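Side-chain contacts in prolyl-tRNA synthetase (Giardia lamblia ATCC 50803, PDB 3IAL), which probably charges tRNA(Pro) with L-proline at the expense of ATP, working through a prolyl-adenylate intermediate: residues 81-86 against 124-129; 86-91 against 116-121; 383-386 against 390-393. One frame throughout, in Å; residues are numbered along the deposited sequence.

Contact 1 of 3, residues 81-86 against 124-129; sequences TVIPES and ETAIYS. With PR8 (5'-O-[(R)-hydroxy{[(2S)-pyrrolidin-2-ylcarbonyl]oxy}phosphoryl]adenosine), chain H.
Ile83 meets Thr125 and Ala126 through both arms of its side chain, CG1-CD1 and CG2, a compact example of how one aliphatic residue can seat a helix against a strand. The nearest backbone approach is 6.2 Å, between the CA atoms of Ile83 and Ala126. Ile83 CG1 lies 4.0 Å from Ala126 CB, and CD1, carried outward by an extended chi2 of -179°, lies between that methyl and Thr125 OG1. The gamma methyl reaches the hydroxyl too: Ile83 CG2 comes within 3.7 Å of Thr125 OG1, and the two side chains run nearly perpendicular. Tyr42 of the second subunit also packs on Ile83 and Ala126, so this apolar patch reaches the dimer interface.

Between the two segments the meeting is through carbon and a hydroxyl; within the helix, Ser129 OG donates to Thr125 O at 2.7 Å, approaching almost in line with the carbonyl, while the backbone bond to the same oxygen from Ser129 N is weak. Tyr128 N to Glu124 O, at 2.9 Å, is the stronger backbone bond of the turn.

Ligand recognition occupies the other flank of that turn. Glu124 CB points away from the strand; a bend at chi2 (78°) then brings Glu124 OE2 to 2.7 Å from the pyrrolidine N of the prolyl-adenylate. Its other oxygen, OE1, is hydrogen-bonded to Thr122 OG1. Thr122 also bonds the ligand, and thus binds it while probably orienting the carboxylate. Thr122 and Glu124 fit the TXE loop of prolyl-tRNA synthetases, the proline-binding element of this class II catalytic core.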
loop_
_atom_site.group_PDB
_atom_site.type_symbol
_atom_site.label_atom_id
_atom_site.label_comp_id
_atom_site.label_asym_id
_atom_site.label_seq_id
_atom_site.Cartn_x
_atom_site.Cartn_y
_atom_site.Cartn_z
ATOM N N THR B 81 -0.870 14.722 0.921
ATOM C CA THR B 81 -1.879 14.904 -0.113
ATOM C C THR B 81 -2.022 16.371 -0.485
ATOM O O THR B 81 -2.397 16.707 -1.612
ATOM C CB THR B 81 -3.243 14.391 0.391
ATOM O OG1 THR B 81 -3.108 13.024 0.787
ATOM C CG2 THR B 81 -4.332 14.522 -0.675
ATOM N N VAL B 82 -1.739 17.242 0.469
ATOM C CA VAL B 82 -1.986 18.671 0.299
ATOM C C VAL B 82 -0.733 19.372 -0.218
ATOM O O VAL B 82 0.375 19.103 0.252
ATOM C CB VAL B 82 -2.476 19.317 1.615
ATOM C CG1 VAL B 82 -3.969 19.013 1.832
ATOM C CG2 VAL B 82 -1.634 18.845 2.822
ATOM N N ILE B 83 -0.919 20.246 -1.206
ATOM C CA ILE B 83 0.168 21.023 -1.780
ATOM C C ILE B 83 -0.146 22.497 -1.564
ATOM O O ILE B 83 -1.216 22.951 -1.953
ATOM C CB ILE B 83 0.339 20.768 -3.297
ATOM C CG1 ILE B 83 0.542 19.280 -3.590
ATOM C CG2 ILE B 83 1.541 21.537 -3.842
ATOM C CD1 ILE B 83 0.734 18.967 -5.059
ATOM N N PRO B 84 0.783 23.252 -0.948
ATOM C CA PRO B 84 0.508 24.670 -0.736
ATOM C C PRO B 84 0.433 25.434 -2.060
ATOM O O PRO B 84 1.159 25.110 -2.999
ATOM C CB PRO B 84 1.691 25.141 0.119
ATOM C CG PRO B 84 2.772 24.160 -0.146
ATOM C CD PRO B 84 2.124 22.866 -0.482
ATOM N N GLU B 85 -0.452 26.424 -2.131
ATOM C CA GLU B 85 -0.691 27.177 -3.371
ATOM C C GLU B 85 0.582 27.748 -4.006
ATOM O O GLU B 85 0.721 27.727 -5.222
ATOM C CB GLU B 85 -1.695 28.313 -3.141
ATOM C CG GLU B 85 -2.090 29.026 -4.434
ATOM C CD GLU B 85 -3.306 29.917 -4.279
ATOM O OE1 GLU B 85 -3.398 30.649 -3.271
ATOM O OE2 GLU B 85 -4.172 29.890 -5.179
ATOM N N SER B 86 1.502 28.242 -3.184
ATOM C CA SER B 86 2.747 28.825 -3.690
ATOM C C SER B 86 3.651 27.810 -4.408
ATOM O O SER B 86 4.346 28.169 -5.357
ATOM C CB SER B 86 3.509 29.509 -2.559
ATOM O OG SER B 86 3.681 28.623 -1.474
ATOM N N GLU B 124 4.472 16.695 -9.064
ATOM C CA GLU B 124 5.715 17.370 -9.477
ATOM C C GLU B 124 6.082 18.554 -8.584
ATOM O O GLU B 124 7.199 18.617 -8.081
ATOM C CB GLU B 124 5.657 17.845 -10.934
ATOM C CG GLU B 124 5.859 16.733 -11.961
ATOM C CD GLU B 124 4.622 15.872 -12.187
ATOM O OE1 GLU B 124 3.534 16.203 -11.666
ATOM O OE2 GLU B 124 4.745 14.858 -12.895
ATOM N N THR B 125 5.151 19.483 -8.386
ATOM C CA THR B 125 5.481 20.749 -7.722
ATOM C C THR B 125 5.913 20.535 -6.272
ATOM O O THR B 125 6.827 21.202 -5.782
ATOM C CB THR B 125 4.314 21.767 -7.800
ATOM O OG1 THR B 125 3.131 21.207 -7.218
ATOM C CG2 THR B 125 4.021 22.148 -9.245
ATOM N N ALA B 126 5.279 19.573 -5.610
ATOM C CA ALA B 126 5.590 19.220 -4.226
ATOM C C ALA B 126 6.905 18.452 -4.135
ATOM O O ALA B 126 7.756 18.768 -3.310
ATOM C CB ALA B 126 4.446 18.407 -3.619
ATOM N N ILE B 127 7.081 17.458 -5.000
ATOM C CA ILE B 127 8.273 16.627 -4.961
ATOM C C ILE B 127 9.539 17.396 -5.350
ATOM O O ILE B 127 10.572 17.237 -4.706
ATOM C CB ILE B 127 8.120 15.363 -5.837
ATOM C CG1 ILE B 127 7.122 14.407 -5.182
ATOM C CG2 ILE B 127 9.477 14.662 -6.018
ATOM C CD1 ILE B 127 6.574 13.354 -6.097
ATOM N N TYR B 128 9.463 18.233 -6.385
ATOM C CA TYR B 128 10.650 18.955 -6.849
ATOM C C TYR B 128 11.038 20.103 -5.898
ATOM O O TYR B 128 12.212 20.434 -5.789
ATOM C CB TYR B 128 10.493 19.415 -8.305
ATOM C CG TYR B 128 10.077 18.291 -9.251
ATOM C CD1 TYR B 128 10.341 16.948 -8.944
ATOM C CD2 TYR B 128 9.421 18.569 -10.453
ATOM C CE1 TYR B 128 9.948 15.921 -9.800
ATOM C CE2 TYR B 128 9.030 17.549 -11.310
ATOM C CZ TYR B 128 9.295 16.227 -10.978
ATOM O OH TYR B 128 8.911 15.203 -11.807
ATOM N N SER B 129 10.068 20.660 -5.170
ATOM C CA SER B 129 10.373 21.577 -4.070
ATOM C C SER B 129 11.226 20.871 -3.014
ATOM O O SER B 129 12.117 21.486 -2.434
ATOM C CB SER B 129 9.095 22.125 -3.424
ATOM O OG SER B 129 8.326 22.868 -4.359
HETATM C C PR8 H . 1.636 12.148 -15.233
HETATM N N PR8 H . 2.866 12.965 -13.321
HETATM O O PR8 H . 0.650 12.554 -14.615
HETATM P P PR8 H . 0.131 11.294 -17.017
HETATM N N1 PR8 H . -8.759 8.498 -14.272
HETATM C C2 PR8 H . -7.998 7.411 -14.217
HETATM N N3 PR8 H . -6.720 7.417 -14.605
HETATM C C4 PR8 H . -6.148 8.526 -15.072
HETATM C C5 PR8 H . -6.916 9.682 -15.154
HETATM C C6 PR8 H . -8.245 9.653 -14.738
HETATM N N6 PR8 H . -8.993 10.755 -14.802
HETATM N N7 PR8 H . -6.140 10.642 -15.642
HETATM C C8 PR8 H . -4.932 10.119 -15.863
HETATM N N9 PR8 H . -4.929 8.822 -15.525
HETATM C CA PR8 H . 3.027 12.277 -14.614
HETATM C CB PR8 H . 3.564 10.888 -14.313
HETATM C CD PR8 H . 3.577 12.180 -12.317
HETATM C CG PR8 H . 3.383 10.735 -12.796
HETATM C "C1'" PR8 H . -3.745 7.912 -15.642
HETATM O O10 PR8 H . 1.621 11.591 -16.474
HETATM O O1P PR8 H . -0.610 12.524 -17.400
HETATM C "C2'" PR8 H . -3.356 7.630 -17.114
HETATM O "O2'" PR8 H . -2.986 6.252 -17.268
HETATM O O2P PR8 H . 0.336 10.340 -18.293
HETATM C "C3'" PR8 H . -2.105 8.458 -17.294
HETATM O "O3'" PR8 H . -1.299 7.918 -18.344
HETATM C "C4'" PR8 H . -1.478 8.167 -15.943
HETATM O "O4'" PR8 H . -2.556 8.528 -15.051
HETATM C "C5'" PR8 H . -0.251 9.035 -15.767
HETATM O "O5'" PR8 H . -0.597 10.401 -15.896
#

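Contact 2 of 3, residues 86-91 against 116-121; sequences SFLKKE and RLALRP
Leu88 and Ala118 stand opposite each other with CA atoms 7.9 Å apart, the short helix 85-88 facing strand 111-119 at side-chain distance. The strand is the middle member of a three-stranded antiparallel sheet, between 82-84 and 103-108, in a class II synthetase core, and its Leu119 packs on Leu119 of the second subunit. Helix 85-88 springs directly from the end of strand 82-84, so the two segments illustrate how a helix that follows an edge strand can fold back over the sheet it has just left.

A single leucine carries the meeting. Leu88 holds CG trans to its own backbone N (chi1 -166°), and chi2 of 71° then spreads the two methyls onto different partners. CD2 rests on Ala118 CB, the tighter of the two contacts, a closeness consistent with the small size of Ala118. Trp104 and Cys102 pack beside the pair: both touch Leu88, and Trp104 touches Ala118 as well, so the neighbouring strand and the loop before it take part. All three residues that touch across the segments are buried.

Charge is gathered at the first residue of segment 116-121, where Arg116 forms salt bridges through NH1 to Glu85 and through NH2 to Glu106 and makes a cation-pi contact with Trp104; two acids and a ring probably limit how the guanidinium can turn.

Beyond the strand the contact is looser: Leu88 CD1 approaches the proline ring of Pro121 at its CD atom, 4.5 Å away, whereas Leu88 CD2 lies 3.6 Å from Ala118 CB.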
loop_
_atom_site.group_PDB
_atom_site.type_symbol
_atom_site.label_atom_id
_atom_site.label_comp_id
_atom_site.label_asym_id
_atom_site.label_seq_id
_atom_site.Cartn_x
_atom_site.Cartn_y
_atom_site.Cartn_z
ATOM N N SER B 86 1.502 28.242 -3.184
ATOM C CA SER B 86 2.747 28.825 -3.690
ATOM C C SER B 86 3.651 27.810 -4.408
ATOM O O SER B 86 4.346 28.169 -5.357
ATOM C CB SER B 86 3.509 29.509 -2.559
ATOM O OG SER B 86 3.681 28.623 -1.474
ATOM N N PHE B 87 3.644 26.556 -3.957
ATOM C CA PHE B 87 4.342 25.476 -4.666
ATOM C C PHE B 87 3.742 25.262 -6.058
ATOM O O PHE B 87 4.444 25.262 -7.073
ATOM C CB PHE B 87 4.231 24.158 -3.887
ATOM C CG PHE B 87 5.277 23.970 -2.818
ATOM C CD1 PHE B 87 5.979 25.045 -2.280
ATOM C CD2 PHE B 87 5.534 22.697 -2.330
ATOM C CE1 PHE B 87 6.922 24.848 -1.298
ATOM C CE2 PHE B 87 6.487 22.493 -1.335
ATOM C CZ PHE B 87 7.179 23.563 -0.823
ATOM N N LEU B 88 2.426 25.088 -6.076
ATOM C CA LEU B 88 1.695 24.648 -7.261
ATOM C C LEU B 88 1.737 25.667 -8.399
ATOM O O LEU B 88 1.669 25.289 -9.569
ATOM C CB LEU B 88 0.242 24.342 -6.878
ATOM C CG LEU B 88 -0.621 23.569 -7.866
ATOM C CD1 LEU B 88 -0.177 22.117 -7.956
ATOM C CD2 LEU B 88 -2.090 23.673 -7.455
ATOM N N LYS B 89 1.861 26.949 -8.051
ATOM C CA LYS B 89 1.874 28.036 -9.038
ATOM C C LYS B 89 3.272 28.392 -9.593
ATOM O O LYS B 89 3.380 29.245 -10.476
ATOM C CB LYS B 89 1.235 29.292 -8.433
ATOM C CG LYS B 89 2.145 30.055 -7.468
ATOM C CD LYS B 89 1.426 31.218 -6.799
ATOM C CE LYS B 89 2.406 32.079 -6.014
ATOM N NZ LYS B 89 1.724 33.099 -5.179
ATOM N N LYS B 90 4.331 27.770 -9.072
ATOM C CA LYS B 90 5.704 28.094 -9.489
ATOM C C LYS B 90 5.942 27.911 -11.002
ATOM O O LYS B 90 6.465 28.815 -11.651
ATOM C CB LYS B 90 6.727 27.260 -8.704
ATOM C CG LYS B 90 7.204 27.872 -7.384
ATOM C CD LYS B 90 8.574 28.542 -7.515
ATOM C CE LYS B 90 9.343 28.546 -6.188
ATOM N NZ LYS B 90 8.675 29.354 -5.114
ATOM N N GLU B 91 5.561 26.755 -11.553
ATOM C CA GLU B 91 5.827 26.441 -12.970
ATOM C C GLU B 91 4.608 26.775 -13.822
ATOM O O GLU B 91 3.548 26.171 -13.659
ATOM C CB GLU B 91 6.204 24.961 -13.146
ATOM C CG GLU B 91 7.248 24.675 -14.247
ATOM C CD GLU B 91 6.773 24.960 -15.673
ATOM O OE1 GLU B 91 5.577 24.761 -15.988
ATOM O OE2 GLU B 91 7.621 25.375 -16.492
ATOM N N ARG B 116 -3.800 28.608 1.147
ATOM C CA ARG B 116 -4.712 27.605 0.592
ATOM C C ARG B 116 -3.922 26.358 0.219
ATOM O O ARG B 116 -2.765 26.461 -0.185
ATOM C CB ARG B 116 -5.409 28.110 -0.670
ATOM C CG ARG B 116 -6.102 29.449 -0.559
ATOM C CD ARG B 116 -6.396 29.983 -1.954
ATOM N NE ARG B 116 -7.526 29.294 -2.559
ATOM C CZ ARG B 116 -7.661 29.001 -3.852
ATOM N NH1 ARG B 116 -6.716 29.296 -4.740
ATOM N NH2 ARG B 116 -8.761 28.386 -4.262
ATOM N N LEU B 117 -4.555 25.195 0.345
ATOM C CA LEU B 117 -3.917 23.918 0.024
ATOM C C LEU B 117 -4.658 23.210 -1.087
ATOM O O LEU B 117 -5.867 22.999 -0.995
ATOM C CB LEU B 117 -3.887 23.007 1.250
ATOM C CG LEU B 117 -3.157 23.531 2.490
ATOM C CD1 LEU B 117 -3.290 22.517 3.603
ATOM C CD2 LEU B 117 -1.703 23.816 2.177
ATOM N N ALA B 118 -3.938 22.839 -2.138
ATOM C CA ALA B 118 -4.526 22.060 -3.219
ATOM C C ALA B 118 -4.387 20.577 -2.910
ATOM O O ALA B 118 -3.355 20.134 -2.406
ATOM C CB ALA B 118 -3.859 22.391 -4.539
ATOM N N LEU B 119 -5.431 19.806 -3.191
ATOM C CA LEU B 119 -5.293 18.361 -3.203
ATOM C C LEU B 119 -4.492 18.027 -4.464
ATOM O O LEU B 119 -4.821 18.510 -5.545
ATOM C CB LEU B 119 -6.656 17.677 -3.243
ATOM C CG LEU B 119 -7.642 18.001 -2.117
ATOM C CD1 LEU B 119 -8.861 17.104 -2.254
ATOM C CD2 LEU B 119 -7.002 17.838 -0.740
ATOM N N ARG B 120 -3.436 17.234 -4.317
ATOM C CA ARG B 120 -2.536 16.919 -5.430
ATOM C C ARG B 120 -3.256 16.375 -6.676
ATOM O O ARG B 120 -3.943 15.366 -6.603
ATOM C CB ARG B 120 -1.449 15.930 -4.988
ATOM C CG ARG B 120 -1.971 14.641 -4.398
ATOM C CD ARG B 120 -0.823 13.754 -3.956
ATOM N NE ARG B 120 -1.351 12.666 -3.147
ATOM C CZ ARG B 120 -0.731 12.088 -2.127
ATOM N NH1 ARG B 120 0.488 12.454 -1.741
ATOM N NH2 ARG B 120 -1.364 11.132 -1.473
ATOM N N PRO B 121 -3.136 17.069 -7.813
ATOM C CA PRO B 121 -3.570 16.471 -9.086
ATOM C C PRO B 121 -2.491 15.588 -9.701
ATOM O O PRO B 121 -2.767 14.756 -10.560
ATOM C CB PRO B 121 -3.813 17.690 -9.966
ATOM C CG PRO B 121 -2.850 18.710 -9.465
ATOM C CD PRO B 121 -2.818 18.502 -7.964
#

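Contact 3 of 3, residues 383-386 against 390-393; sequences RDVG and KRVI
Arg391 reaches back along a surface loop to Val385, and its course shows how a long side chain can reach a residue six positions earlier in the chain. At CB the arginine is still remote, 8.4 Å from Val385 CG2. CG carries the chain nearer, a bend follows at chi2 (90°), and Arg391 CD lies 6.1 Å from Val385 CG2; along the way the side chain packs on Pro382. Next comes NE, which forms a salt bridge with Glu420 OE1. CZ continues the approach, Arg391 CZ lying 4.7 Å from Val385 CG2. Only at NH1 does the side chain touch the other segment: Arg391 NH1 is 4.1 Å from Val385 CG2, a van der Waals approach oblique to the guanidinium plane, the two side chains crossing nearly at right angles. The same NH1 is hydrogen-bonded to Gln389 O, and this bond together with the salt bridge at NE restrains how the guanidinium can turn.

The remaining nitrogen, NH2, lies close to NH1 of Arg427. That crowding of like charges is probably eased by the nearby acids, since Glu420 pairs with Arg391 and Asp384 OD2 forms a salt bridge with Arg427 NE. On the backbone side, Gly386 O and Lys390 N come to 3.7 Å, too far for a bond.

Both segments belong to the anticodon-binding domain. The loop links the antiparallel strands 377-382 and 391-394, the latter an outermost strand of a five-stranded mixed sheet, and helix 416-438 runs alongside, supplying Glu420 and Arg427 and packing Tyr424 and Leu428 on Asp384.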
loop_
_atom_site.group_PDB
_atom_site.type_symbol
_atom_site.label_atom_id
_atom_site.label_comp_id
_atom_site.label_asym_id
_atom_site.label_seq_id
_atom_site.Cartn_x
_atom_site.Cartn_y
_atom_site.Cartn_z
ATOM N N ARG B 383 -10.818 -20.975 -17.109
ATOM C CA ARG B 383 -11.909 -20.019 -17.290
ATOM C C ARG B 383 -12.137 -19.581 -18.743
ATOM O O ARG B 383 -13.272 -19.355 -19.146
ATOM C CB ARG B 383 -11.652 -18.781 -16.406
ATOM C CG ARG B 383 -12.620 -17.630 -16.588
ATOM C CD ARG B 383 -14.067 -18.022 -16.309
ATOM N NE ARG B 383 -14.949 -16.880 -16.505
ATOM C CZ ARG B 383 -15.438 -16.475 -17.678
ATOM N NH1 ARG B 383 -15.163 -17.126 -18.811
ATOM N NH2 ARG B 383 -16.219 -15.400 -17.715
ATOM N N ASP B 384 -11.063 -19.439 -19.517
ATOM C CA ASP B 384 -11.169 -18.871 -20.865
ATOM C C ASP B 384 -11.761 -19.823 -21.903
ATOM O O ASP B 384 -12.370 -19.367 -22.867
ATOM C CB ASP B 384 -9.814 -18.366 -21.352
ATOM C CG ASP B 384 -8.792 -19.483 -21.507
ATOM O OD1 ASP B 384 -8.817 -20.433 -20.693
ATOM O OD2 ASP B 384 -7.967 -19.404 -22.446
ATOM N N VAL B 385 -11.571 -21.127 -21.714
ATOM C CA VAL B 385 -12.070 -22.138 -22.664
ATOM C C VAL B 385 -13.297 -22.873 -22.137
ATOM O O VAL B 385 -14.130 -23.341 -22.920
ATOM C CB VAL B 385 -10.984 -23.184 -23.030
ATOM C CG1 VAL B 385 -9.933 -22.564 -23.938
ATOM C CG2 VAL B 385 -10.349 -23.785 -21.774
ATOM N N GLY B 386 -13.382 -23.005 -20.815
ATOM C CA GLY B 386 -14.586 -23.500 -20.160
ATOM C C GLY B 386 -14.787 -25.007 -20.179
ATOM O O GLY B 386 -13.854 -25.785 -20.426
ATOM N N LYS B 390 -12.597 -29.268 -20.682
ATOM C CA LYS B 390 -12.195 -29.710 -19.348
ATOM C C LYS B 390 -11.022 -30.681 -19.421
ATOM O O LYS B 390 -10.897 -31.440 -20.391
ATOM C CB LYS B 390 -13.363 -30.393 -18.633
ATOM C CG LYS B 390 -13.737 -31.756 -19.200
ATOM C CD LYS B 390 -14.956 -32.353 -18.513
ATOM C CE LYS B 390 -15.274 -33.730 -19.080
ATOM N NZ LYS B 390 -16.463 -34.356 -18.438
ATOM N N ARG B 391 -10.170 -30.650 -18.395
ATOM C CA ARG B 391 -9.051 -31.583 -18.282
ATOM C C ARG B 391 -9.309 -32.583 -17.165
ATOM O O ARG B 391 -9.633 -32.203 -16.036
ATOM C CB ARG B 391 -7.741 -30.845 -17.987
ATOM C CG ARG B 391 -7.234 -29.977 -19.131
ATOM C CD ARG B 391 -7.763 -28.549 -19.070
ATOM N NE ARG B 391 -6.890 -27.646 -19.824
ATOM C CZ ARG B 391 -7.157 -27.123 -21.021
ATOM N NH1 ARG B 391 -8.302 -27.372 -21.648
ATOM N NH2 ARG B 391 -6.258 -26.328 -21.598
ATOM N N VAL B 392 -9.169 -33.860 -17.488
ATOM C CA VAL B 392 -9.164 -34.909 -16.486
ATOM C C VAL B 392 -7.710 -35.117 -16.073
ATOM O O VAL B 392 -6.872 -35.477 -16.892
ATOM C CB VAL B 392 -9.777 -36.213 -17.034
ATOM C CG1 VAL B 392 -9.713 -37.319 -15.995
ATOM C CG2 VAL B 392 -11.220 -35.968 -17.462
ATOM N N ILE B 393 -7.417 -34.845 -14.810
ATOM C CA ILE B 393 -6.069 -34.951 -14.282
ATOM C C ILE B 393 -6.124 -35.844 -13.061
ATOM O O ILE B 393 -6.961 -35.624 -12.182
ATOM C CB ILE B 393 -5.501 -33.577 -13.847
ATOM C CG1 ILE B 393 -5.712 -32.521 -14.938
ATOM C CG2 ILE B 393 -4.015 -33.699 -13.514
ATOM C CD1 ILE B 393 -4.943 -31.222 -14.682
#

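Contacts 1 and 2 are buried and share helix 85-88 and Ser86; their centres are 5 Å apart, and strands 82-84 and 111-119 are joined by backbone bonding that includes Ile83 N to Ala118 O at 2.7 Å. They also meet through side chains, Leu88 CD1 lying 3.5 Å from Thr125 OG1. Both rely on aliphatic branches and both touch the second subunit, but contact 1 alone includes a residue of the adenylate pocket. Contact 3 is a surface contact about 52 Å from contact 1, centre to centre, across the chain's middle. There the apolar touch is slight, and the polar ends find their partners outside the segments, among them Glu420 of helix 416-438.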